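PDB 4RKS: mevalonate 3-kinase from Thermoplasma acidophilum, which catalyses the ATP-dependent phosphorylation of (R)-mevalonate to mevalonate 3-phosphate, a step of the alternative mevalonate pathway to isoprenoids in extreme acidophiles. Local coordinates for residues 30-35 with 161-166; 77-82 with 113-118; 249-254 with 288-293. One frame throughout, in Å; residues are numbered along the deposited sequence.

Contact 1: residues 30-35 with 161-166; sequences YPTIGV and AGRSLF. With MEV ((R)-mevalonate), chain C.
Tyr30 meets helix 161-166 through its backbone: Ser164 OG donates a 2.7 Å hydrogen bond to Tyr30 O, arriving 24° out of the carbonyl plane. The hydroxyl can reach that far because OG stands anti to the helix backbone N of Ser164. One water adds a second link, accepting from Tyr30 N and donating to Ser164 O, while the phenol of Tyr30 leads away to a hydrogen bond with Trp332. Pro31 turns from the helix, and its backbone pairs with Tyr58 of strand 53-59. At Thr32 the methyl does the packing: CG2 lies 3.5 Å from Arg163 CB and also rests against CB of Ser164. The Thr32 side chain crosses that of Arg163 at about a right angle, with OG1 near the edge of the guanidinium. Ile33 points to the other side, onto Ile56 and Tyr58. Gly34 passes over one face of the guanidinium, its CA 3.4 Å from Arg163 NH1 and just as close to mevalonate O3. This strand-helix junction of the GHMP kinase fold thus lines the substrate pocket, where mevalonate is also hydrogen-bonded to Leu38 N. Extended from CG to NE, Arg163 carries its two terminal nitrogens to the mevalonate carboxylate. Arg163 NH1 donates to mevalonate O3 at 2.9 Å and NH2 to O4 at a short 2.5 Å, both nearly straight (173° and 164°). Such two-pronged pairing fixes the rotation of the carboxylate and probably stabilises its negative charge.

Contact 2: residues 77-82 with 113-118; sequences THIYFN and VSYSSQ
Strands 79-81 and 113-118 run side by side, and backbone hydrogen bonds join them in the parallel pattern. Tyr80 sits between two residues of its neighbour: its N donates to Tyr115 O at 2.9 Å, and its O accepts from Ser117 N. Tyr115 N to His78 O extends the series at one end and Asn82 N to Ser117 O at the other. Ahead of the first bridge a side chain stands in for a carbonyl, His78 N donating to Ser114 OG at 2.8 Å; that hydroxyl is also tied to Asp74, and His78 ND1 to Glu85.

Apolar contacts gather on the face of Ile79, Tyr115 and Phe81. A chi1 of 165° swings the Tyr115 ring away from its own N and beside both neighbours. Ile79 CG2 meets the ring edge at Tyr115 CD2, 3.7 Å away, and Phe81 CE1 lies equally close to Tyr115 CE2, the two ring planes 82° apart and the rings obliquely placed.

Waters bridge the polar margins. One joins Thr77 OG1 to Val113 N; another binds Ser116 OG and Ser117 O and donates a weak bond to Tyr80 O; a third donates to Asn82 OD1 at 2.9 Å and also bonds Ser117 OG. Asn82 OD1 accepts from Asn119 N as well.

Strand 113-120 also pairs antiparallel with strand 66-73, so this parallel pair belongs to a mixed sheet of the N-terminal GHMP kinase domain, where Tyr115, Ser116, Ser117 and Gln118 contribute to the ATP-binding site.

Contact 3: residues 249-254 with 288-293; sequences LAQEDT and WNAYIV
Gln251 and Thr254, one turn apart on helix 243-262, supply the polar links to strand 289-292 in this helix-on-sheet packing of the C-terminal domain. The short segments lie with their axes 6.8 Å apart at closest approach and 38° between their directions. Gln251 OE1 accepts from Tyr291 N at 2.9 Å, with the N-H pointing well at the oxygen (162°) and the donor 16° off the amide plane. The Gln251 chain, extended beyond CG, crosses the Tyr291 side chain at about a right angle; the amide is inclined to the phenol ring, and Gln251 OE1 comes within 3.1 Å of Tyr291 CD1.

Thr254 OG1 donates back along its own helix to Ala250 O at 3.0 Å. That carbonyl also accepts from Thr254 N, the two donors coming from opposite faces of its plane. OG1 in turn receives a weak bond from Val293 N. The strand's outer partners are Tyr300 and Ala302, which pair with Ile292 and Ala290, while Val293 O is bonded to His258. Tyr291 O, by contrast, is buried without a conventional hydrogen-bonding partner; Gln251 CA makes a bent C-H...O contact with Tyr291 O at 3.3 Å.

Apolar contacts fill in between: Ala250 CB packs on the CD1 and CG1 atoms of Ile292. With Thr254 CG2 anti to the backbone N and OG1 beside it, the methyl CG2 of Thr254 lies 3.4 Å from Val293 N.

Overall arrangement
Contact 1 occupies the middle of the chain, its centre only 4 Å from the chain's own. Contact 2 is nested within the loop it closes, and their centres lie 21 Å apart; although both belong to the N-terminal family region, they do not touch, the nearest atoms being about 10 Å apart. Contact 1 binds mevalonate through Arg163; contact 2 carries ATP-site residues. Contact 3, in the C-terminal region, abuts contact 1 directly: Gly34 O packs 3.5 Å from Ile292 CG2, and Val35 O lies 3.6 Å from Ala250 CB. Ile292 thus packs against the pocket residue Gly34, its side chain about 7 Å from mevalonate, consistent with a second-shell position. Contacts 2 and 3 flank the chain's centre, 36 Å between their own centres.

Contact 1: residues 30-35 with 161-166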
loop_
_atom_site.group_PDB
_atom_site.type_symbol
_atom_site.label_atom_id
_atom_site.label_comp_id
_atom_site.label_asym_id
_atom_site.label_seq_id
_atom_site.Cartn_x
_atom_site.Cartn_y
_atom_site.Cartn_z
ATOM N N TYR A 30 5.267 6.427 2.050
ATOM C CA TYR A 30 4.414 6.675 0.885
ATOM C C TYR A 30 3.356 5.593 0.739
ATOM O O TYR A 30 3.619 4.433 1.059
ATOM C CB TYR A 30 5.290 6.775 -0.387
ATOM C CG TYR A 30 6.317 7.851 -0.195
ATOM C CD1 TYR A 30 5.946 9.190 -0.252
ATOM C CD2 TYR A 30 7.629 7.541 0.136
ATOM C CE1 TYR A 30 6.858 10.186 -0.034
ATOM C CE2 TYR A 30 8.563 8.540 0.369
ATOM C CZ TYR A 30 8.160 9.864 0.281
ATOM O OH TYR A 30 9.049 10.875 0.511
ATOM N N PRO A 31 2.162 5.968 0.245
ATOM C CA PRO A 31 1.071 5.010 0.052
ATOM C C PRO A 31 1.379 3.995 -1.038
ATOM O O PRO A 31 2.377 4.082 -1.761
ATOM C CB PRO A 31 -0.120 5.903 -0.334
ATOM C CG PRO A 31 0.529 7.072 -1.029
ATOM C CD PRO A 31 1.816 7.313 -0.264
ATOM N N THR A 32 0.532 2.979 -1.135
ATOM C CA THR A 32 0.848 1.866 -2.004
ATOM C C THR A 32 -0.331 1.470 -2.895
ATOM O O THR A 32 -1.489 1.821 -2.623
ATOM C CB THR A 32 1.308 0.631 -1.181
ATOM O OG1 THR A 32 0.218 0.142 -0.404
ATOM C CG2 THR A 32 2.438 1.010 -0.240
ATOM N N ILE A 33 0.001 0.768 -3.975
ATOM C CA ILE A 33 -0.961 0.179 -4.909
ATOM C C ILE A 33 -0.634 -1.300 -5.074
ATOM O O ILE A 33 0.519 -1.658 -5.350
ATOM C CB ILE A 33 -0.907 0.872 -6.293
ATOM C CG1 ILE A 33 -1.377 2.322 -6.189
ATOM C CG2 ILE A 33 -1.750 0.100 -7.325
ATOM C CD1 ILE A 33 -0.957 3.202 -7.369
ATOM N N GLY A 34 -1.628 -2.163 -4.897
ATOM C CA GLY A 34 -1.435 -3.584 -5.144
ATOM C C GLY A 34 -1.177 -3.917 -6.614
ATOM O O GLY A 34 -1.770 -3.325 -7.507
ATOM N N VAL A 35 -0.285 -4.872 -6.861
ATOM C CA VAL A 35 0.014 -5.359 -8.214
ATOM C C VAL A 35 -0.430 -6.822 -8.379
ATOM O O VAL A 35 -0.989 -7.214 -9.414
ATOM C CB VAL A 35 1.530 -5.198 -8.535
ATOM C CG1 VAL A 35 1.940 -6.051 -9.727
ATOM C CG2 VAL A 35 1.865 -3.723 -8.782
ATOM N N ALA A 161 1.898 -3.209 5.162
ATOM C CA ALA A 161 2.899 -2.258 5.626
ATOM C C ALA A 161 4.233 -2.433 4.891
ATOM O O ALA A 161 4.956 -1.458 4.650
ATOM C CB ALA A 161 3.104 -2.401 7.128
ATOM N N GLY A 162 4.550 -3.673 4.537
ATOM C CA GLY A 162 5.832 -3.984 3.918
ATOM C C GLY A 162 6.054 -3.325 2.563
ATOM O O GLY A 162 7.193 -3.057 2.177
ATOM N N ARG A 163 4.971 -3.085 1.828
ATOM C CA ARG A 163 5.061 -2.426 0.531
ATOM C C ARG A 163 5.682 -1.051 0.717
ATOM O O ARG A 163 6.558 -0.631 -0.030
ATOM C CB ARG A 163 3.676 -2.288 -0.117
ATOM C CG ARG A 163 3.033 -3.565 -0.612
ATOM C CD ARG A 163 1.552 -3.283 -0.979
ATOM N NE ARG A 163 0.864 -4.455 -1.506
ATOM C CZ ARG A 163 -0.419 -4.479 -1.872
ATOM N NH1 ARG A 163 -1.172 -3.391 -1.762
ATOM N NH2 ARG A 163 -0.951 -5.597 -2.348
ATOM N N SER A 164 5.206 -0.349 1.734
ATOM C CA SER A 164 5.639 1.006 1.968
ATOM C C SER A 164 6.961 1.045 2.738
ATOM O O SER A 164 7.727 1.985 2.591
ATOM C CB SER A 164 4.549 1.779 2.712
ATOM O OG SER A 164 4.976 3.097 2.989
ATOM N N LEU A 165 7.235 0.025 3.550
ATOM C CA LEU A 165 8.482 0.004 4.310
ATOM C C LEU A 165 9.691 -0.084 3.370
ATOM O O LEU A 165 10.657 0.652 3.520
ATOM C CB LEU A 165 8.490 -1.163 5.314
ATOM C CG LEU A 165 9.710 -1.242 6.239
ATOM C CD1 LEU A 165 9.864 0.022 7.060
ATOM C CD2 LEU A 165 9.641 -2.475 7.150
ATOM N N PHE A 166 9.623 -0.966 2.378
ATOM C CA PHE A 166 10.788 -1.228 1.540
ATOM C C PHE A 166 10.805 -0.415 0.246
ATOM O O PHE A 166 11.871 -0.068 -0.275
ATOM C CB PHE A 166 10.872 -2.717 1.235
ATOM C CG PHE A 166 11.271 -3.536 2.428
ATOM C CD1 PHE A 166 12.602 -3.636 2.797
ATOM C CD2 PHE A 166 10.317 -4.175 3.187
ATOM C CE1 PHE A 166 12.980 -4.379 3.908
ATOM C CE2 PHE A 166 10.685 -4.930 4.307
ATOM C CZ PHE A 166 12.017 -5.028 4.660
HETATM C C8 MEV C . -4.756 -4.704 0.652
HETATM O O8 MEV C . -4.811 -4.985 2.037
HETATM C C2 MEV C . -6.155 -4.840 0.092
HETATM C C3 MEV C . -6.411 -4.266 -1.291
HETATM O O7 MEV C . -5.935 -2.951 -1.430
HETATM C C4 MEV C . -5.770 -5.127 -2.367
HETATM C C5 MEV C . -4.303 -4.815 -2.599
HETATM O O3 MEV C . -3.890 -3.623 -2.729
HETATM O O4 MEV C . -3.479 -5.760 -2.639
HETATM C C6 MEV C . -7.911 -4.254 -1.483
HETATM O O HOH W 1 7.296 4.493 1.231
#

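Contact 2: residues 77-82 with 113-118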
loop_
_atom_site.group_PDB
_atom_site.type_symbol
_atom_site.label_atom_id
_atom_site.label_comp_id
_atom_site.label_asym_id
_atom_site.label_seq_id
_atom_site.Cartn_x
_atom_site.Cartn_y
_atom_site.Cartn_z
ATOM N N THR A 77 -0.147 7.874 26.943
ATOM C CA THR A 77 -0.113 7.510 25.534
ATOM C C THR A 77 -1.303 8.101 24.768
ATOM O O THR A 77 -2.465 7.826 25.085
ATOM C CB THR A 77 -0.085 5.994 25.369
ATOM O OG1 THR A 77 1.078 5.484 26.029
ATOM C CG2 THR A 77 -0.025 5.611 23.889
ATOM N N HIS A 78 -0.989 8.943 23.790
ATOM C CA HIS A 78 -1.982 9.533 22.890
ATOM C C HIS A 78 -1.724 9.120 21.443
ATOM O O HIS A 78 -0.576 9.027 21.001
ATOM C CB HIS A 78 -1.980 11.059 22.959
ATOM C CG HIS A 78 -2.240 11.616 24.325
ATOM N ND1 HIS A 78 -3.496 11.997 24.750
ATOM C CD2 HIS A 78 -1.397 11.886 25.351
ATOM C CE1 HIS A 78 -3.420 12.458 25.987
ATOM N NE2 HIS A 78 -2.157 12.399 26.376
ATOM N N ILE A 79 -2.806 8.874 20.713
ATOM C CA ILE A 79 -2.749 8.590 19.283
ATOM C C ILE A 79 -3.552 9.663 18.573
ATOM O O ILE A 79 -4.715 9.873 18.905
ATOM C CB ILE A 79 -3.346 7.214 18.934
ATOM C CG1 ILE A 79 -2.726 6.114 19.800
ATOM C CG2 ILE A 79 -3.215 6.941 17.442
ATOM C CD1 ILE A 79 -1.252 6.038 19.691
ATOM N N TYR A 80 -2.941 10.338 17.609
ATOM C CA TYR A 80 -3.621 11.387 16.847
ATOM C C TYR A 80 -3.547 11.123 15.345
ATOM O O TYR A 80 -2.473 10.838 14.820
ATOM C CB TYR A 80 -3.012 12.772 17.126
ATOM C CG TYR A 80 -3.157 13.270 18.544
ATOM C CD1 TYR A 80 -4.353 13.818 18.990
ATOM C CD2 TYR A 80 -2.087 13.218 19.433
ATOM C CE1 TYR A 80 -4.491 14.276 20.302
ATOM C CE2 TYR A 80 -2.213 13.667 20.740
ATOM C CZ TYR A 80 -3.418 14.190 21.171
ATOM O OH TYR A 80 -3.544 14.665 22.456
ATOM N N PHE A 81 -4.688 11.264 14.666
ATOM C CA PHE A 81 -4.765 11.176 13.209
ATOM C C PHE A 81 -5.235 12.502 12.628
ATOM O O PHE A 81 -6.387 12.889 12.807
ATOM C CB PHE A 81 -5.704 10.031 12.797
ATOM C CG PHE A 81 -5.163 8.662 13.134
ATOM C CD1 PHE A 81 -4.047 8.161 12.472
ATOM C CD2 PHE A 81 -5.758 7.884 14.109
ATOM C CE1 PHE A 81 -3.535 6.894 12.780
ATOM C CE2 PHE A 81 -5.251 6.622 14.427
ATOM C CZ PHE A 81 -4.140 6.129 13.756
ATOM N N ASN A 82 -4.325 13.193 11.946
ATOM C CA ASN A 82 -4.536 14.563 11.478
ATOM C C ASN A 82 -5.128 15.484 12.543
ATOM O O ASN A 82 -6.010 16.289 12.263
ATOM C CB ASN A 82 -5.425 14.573 10.239
ATOM C CG ASN A 82 -4.665 14.213 8.974
ATOM O OD1 ASN A 82 -3.666 13.488 9.016
ATOM N ND2 ASN A 82 -5.133 14.726 7.841
ATOM N N VAL A 113 5.224 6.588 25.133
ATOM C CA VAL A 113 5.339 7.456 23.954
ATOM C C VAL A 113 3.989 7.686 23.288
ATOM O O VAL A 113 3.071 6.879 23.433
ATOM C CB VAL A 113 6.316 6.896 22.883
ATOM C CG1 VAL A 113 7.735 6.827 23.422
ATOM C CG2 VAL A 113 5.840 5.522 22.339
ATOM N N SER A 114 3.878 8.797 22.566
ATOM C CA SER A 114 2.660 9.111 21.827
ATOM C C SER A 114 2.944 9.127 20.316
ATOM O O SER A 114 4.090 9.250 19.889
ATOM C CB SER A 114 2.071 10.457 22.284
ATOM O OG SER A 114 1.419 10.338 23.538
ATOM N N TYR A 115 1.887 8.980 19.524
ATOM C CA TYR A 115 1.991 8.877 18.068
ATOM C C TYR A 115 1.099 9.932 17.419
ATOM O O TYR A 115 -0.079 10.018 17.719
ATOM C CB TYR A 115 1.592 7.462 17.605
ATOM C CG TYR A 115 1.300 7.274 16.112
ATOM C CD1 TYR A 115 2.262 7.524 15.137
ATOM C CD2 TYR A 115 0.061 6.807 15.693
ATOM C CE1 TYR A 115 1.977 7.329 13.781
ATOM C CE2 TYR A 115 -0.225 6.605 14.355
ATOM C CZ TYR A 115 0.725 6.866 13.406
ATOM O OH TYR A 115 0.406 6.654 12.087
ATOM N N SER A 116 1.675 10.715 16.522
ATOM C CA SER A 116 0.944 11.748 15.813
ATOM C C SER A 116 1.190 11.578 14.316
ATOM O O SER A 116 2.339 11.515 13.849
ATOM C CB SER A 116 1.356 13.147 16.283
ATOM O OG SER A 116 0.662 14.149 15.553
ATOM N N SER A 117 0.087 11.460 13.590
ATOM C CA SER A 117 0.078 11.223 12.154
ATOM C C SER A 117 -0.501 12.425 11.392
ATOM O O SER A 117 -1.540 12.965 11.793
ATOM C CB SER A 117 -0.755 9.972 11.855
ATOM O OG SER A 117 -0.878 9.788 10.460
ATOM N N GLN A 118 0.172 12.842 10.315
ATOM C CA GLN A 118 -0.386 13.804 9.358
ATOM C C GLN A 118 -0.277 13.233 7.945
ATOM O O GLN A 118 0.828 13.044 7.433
ATOM C CB GLN A 118 0.324 15.165 9.450
ATOM C CG GLN A 118 0.296 15.769 10.879
ATOM C CD GLN A 118 0.750 17.226 10.951
ATOM O OE1 GLN A 118 0.670 17.963 9.969
ATOM N NE2 GLN A 118 1.215 17.648 12.124
HETATM O O HOH W 2 3.470 4.496 24.927
HETATM O O HOH W 3 -1.921 14.158 14.145
HETATM O O HOH W 4 -3.469 10.661 9.709
#

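Contact 3: residues 249-254 with 288-293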
loop_
_atom_site.group_PDB
_atom_site.type_symbol
_atom_site.label_atom_id
_atom_site.label_comp_id
_atom_site.label_asym_id
_atom_site.label_seq_id
_atom_site.Cartn_x
_atom_site.Cartn_y
_atom_site.Cartn_z
ATOM N N LEU A 249 0.303 -7.928 -16.496
ATOM C CA LEU A 249 -0.103 -8.992 -15.582
ATOM C C LEU A 249 -0.946 -8.448 -14.419
ATOM O O LEU A 249 -1.912 -9.087 -14.004
ATOM C CB LEU A 249 1.126 -9.733 -15.056
ATOM C CG LEU A 249 0.961 -10.957 -14.147
ATOM C CD1 LEU A 249 2.178 -11.838 -14.236
ATOM C CD2 LEU A 249 0.797 -10.529 -12.694
ATOM N N ALA A 250 -0.574 -7.281 -13.901
ATOM C CA ALA A 250 -1.343 -6.620 -12.859
ATOM C C ALA A 250 -2.789 -6.394 -13.307
ATOM O O ALA A 250 -3.708 -6.550 -12.510
ATOM C CB ALA A 250 -0.704 -5.306 -12.478
ATOM N N GLN A 251 -2.984 -6.033 -14.574
ATOM C CA GLN A 251 -4.334 -5.847 -15.106
ATOM C C GLN A 251 -5.089 -7.178 -15.170
ATOM O O GLN A 251 -6.274 -7.231 -14.856
ATOM C CB GLN A 251 -4.305 -5.191 -16.499
ATOM C CG GLN A 251 -5.691 -5.114 -17.145
ATOM C CD GLN A 251 -5.723 -4.276 -18.416
ATOM O OE1 GLN A 251 -5.150 -3.187 -18.479
ATOM N NE2 GLN A 251 -6.414 -4.779 -19.429
ATOM N N GLU A 252 -4.408 -8.248 -15.566
ATOM C CA GLU A 252 -5.037 -9.573 -15.588
ATOM C C GLU A 252 -5.374 -10.041 -14.174
ATOM O O GLU A 252 -6.438 -10.607 -13.944
ATOM C CB GLU A 252 -4.140 -10.599 -16.275
ATOM C CG GLU A 252 -3.882 -10.285 -17.735
ATOM C CD GLU A 252 -3.145 -11.399 -18.454
ATOM O OE1 GLU A 252 -3.615 -12.557 -18.396
ATOM O OE2 GLU A 252 -2.096 -11.114 -19.076
ATOM N N ASP A 253 -4.464 -9.793 -13.235
ATOM C CA ASP A 253 -4.719 -10.087 -11.827
ATOM C C ASP A 253 -5.916 -9.296 -11.311
ATOM O O ASP A 253 -6.765 -9.836 -10.610
ATOM C CB ASP A 253 -3.492 -9.780 -10.969
ATOM C CG ASP A 253 -3.556 -10.453 -9.600
ATOM O OD1 ASP A 253 -3.259 -11.665 -9.537
ATOM O OD2 ASP A 253 -3.906 -9.777 -8.601
ATOM N N THR A 254 -5.969 -8.014 -11.666
ATOM C CA THR A 254 -7.072 -7.130 -11.287
ATOM C C THR A 254 -8.414 -7.703 -11.756
ATOM O O THR A 254 -9.390 -7.716 -11.007
ATOM C CB THR A 254 -6.882 -5.702 -11.872
ATOM O OG1 THR A 254 -5.846 -5.019 -11.159
ATOM C CG2 THR A 254 -8.154 -4.889 -11.774
ATOM N N TRP A 288 0.457 2.121 -25.612
ATOM C CA TRP A 288 0.352 1.154 -24.524
ATOM C C TRP A 288 -0.230 1.754 -23.247
ATOM O O TRP A 288 0.118 2.866 -22.833
ATOM C CB TRP A 288 1.715 0.540 -24.211
ATOM C CG TRP A 288 1.665 -0.463 -23.081
ATOM C CD1 TRP A 288 1.356 -1.797 -23.172
ATOM C CD2 TRP A 288 1.921 -0.206 -21.693
ATOM N NE1 TRP A 288 1.409 -2.386 -21.918
ATOM C CE2 TRP A 288 1.753 -1.429 -20.999
ATOM C CE3 TRP A 288 2.278 0.939 -20.967
ATOM C CZ2 TRP A 288 1.943 -1.534 -19.621
ATOM C CZ3 TRP A 288 2.456 0.830 -19.599
ATOM C CH2 TRP A 288 2.281 -0.397 -18.939
ATOM N N ASN A 289 -1.131 1.008 -22.632
ATOM C CA ASN A 289 -1.495 1.247 -21.245
ATOM C C ASN A 289 -1.918 -0.064 -20.619
ATOM O O ASN A 289 -2.151 -1.050 -21.324
ATOM C CB ASN A 289 -2.613 2.280 -21.116
ATOM C CG ASN A 289 -3.971 1.728 -21.504
ATOM O OD1 ASN A 289 -4.587 0.957 -20.760
ATOM N ND2 ASN A 289 -4.447 2.121 -22.680
ATOM N N ALA A 290 -2.009 -0.055 -19.292
ATOM C CA ALA A 290 -2.576 -1.151 -18.508
ATOM C C ALA A 290 -3.160 -0.536 -17.249
ATOM O O ALA A 290 -2.596 0.433 -16.723
ATOM C CB ALA A 290 -1.520 -2.191 -18.165
ATOM N N TYR A 291 -4.272 -1.075 -16.754
ATOM C CA TYR A 291 -4.897 -0.493 -15.565
ATOM C C TYR A 291 -4.957 -1.465 -14.387
ATOM O O TYR A 291 -4.912 -2.670 -14.570
ATOM C CB TYR A 291 -6.316 -0.005 -15.878
ATOM C CG TYR A 291 -7.328 -1.119 -15.926
ATOM C CD1 TYR A 291 -7.570 -1.808 -17.109
ATOM C CD2 TYR A 291 -8.045 -1.485 -14.795
ATOM C CE1 TYR A 291 -8.485 -2.831 -17.158
ATOM C CE2 TYR A 291 -8.962 -2.508 -14.836
ATOM C CZ TYR A 291 -9.177 -3.179 -16.016
ATOM O OH TYR A 291 -10.095 -4.196 -16.060
ATOM N N ILE A 292 -5.094 -0.901 -13.188
ATOM C CA ILE A 292 -5.259 -1.638 -11.931
ATOM C C ILE A 292 -6.437 -1.044 -11.144
ATOM O O ILE A 292 -6.614 0.171 -11.130
ATOM C CB ILE A 292 -3.977 -1.569 -11.061
ATOM C CG1 ILE A 292 -2.807 -2.277 -11.746
ATOM C CG2 ILE A 292 -4.212 -2.153 -9.645
ATOM C CD1 ILE A 292 -1.467 -1.958 -11.116
ATOM N N VAL A 293 -7.240 -1.895 -10.504
ATOM C CA VAL A 293 -8.223 -1.443 -9.519
ATOM C C VAL A 293 -7.982 -2.221 -8.229
ATOM O O VAL A 293 -7.961 -3.446 -8.261
ATOM C CB VAL A 293 -9.683 -1.674 -9.996
ATOM C CG1 VAL A 293 -10.680 -1.225 -8.933
ATOM C CG2 VAL A 293 -9.939 -0.976 -11.344
#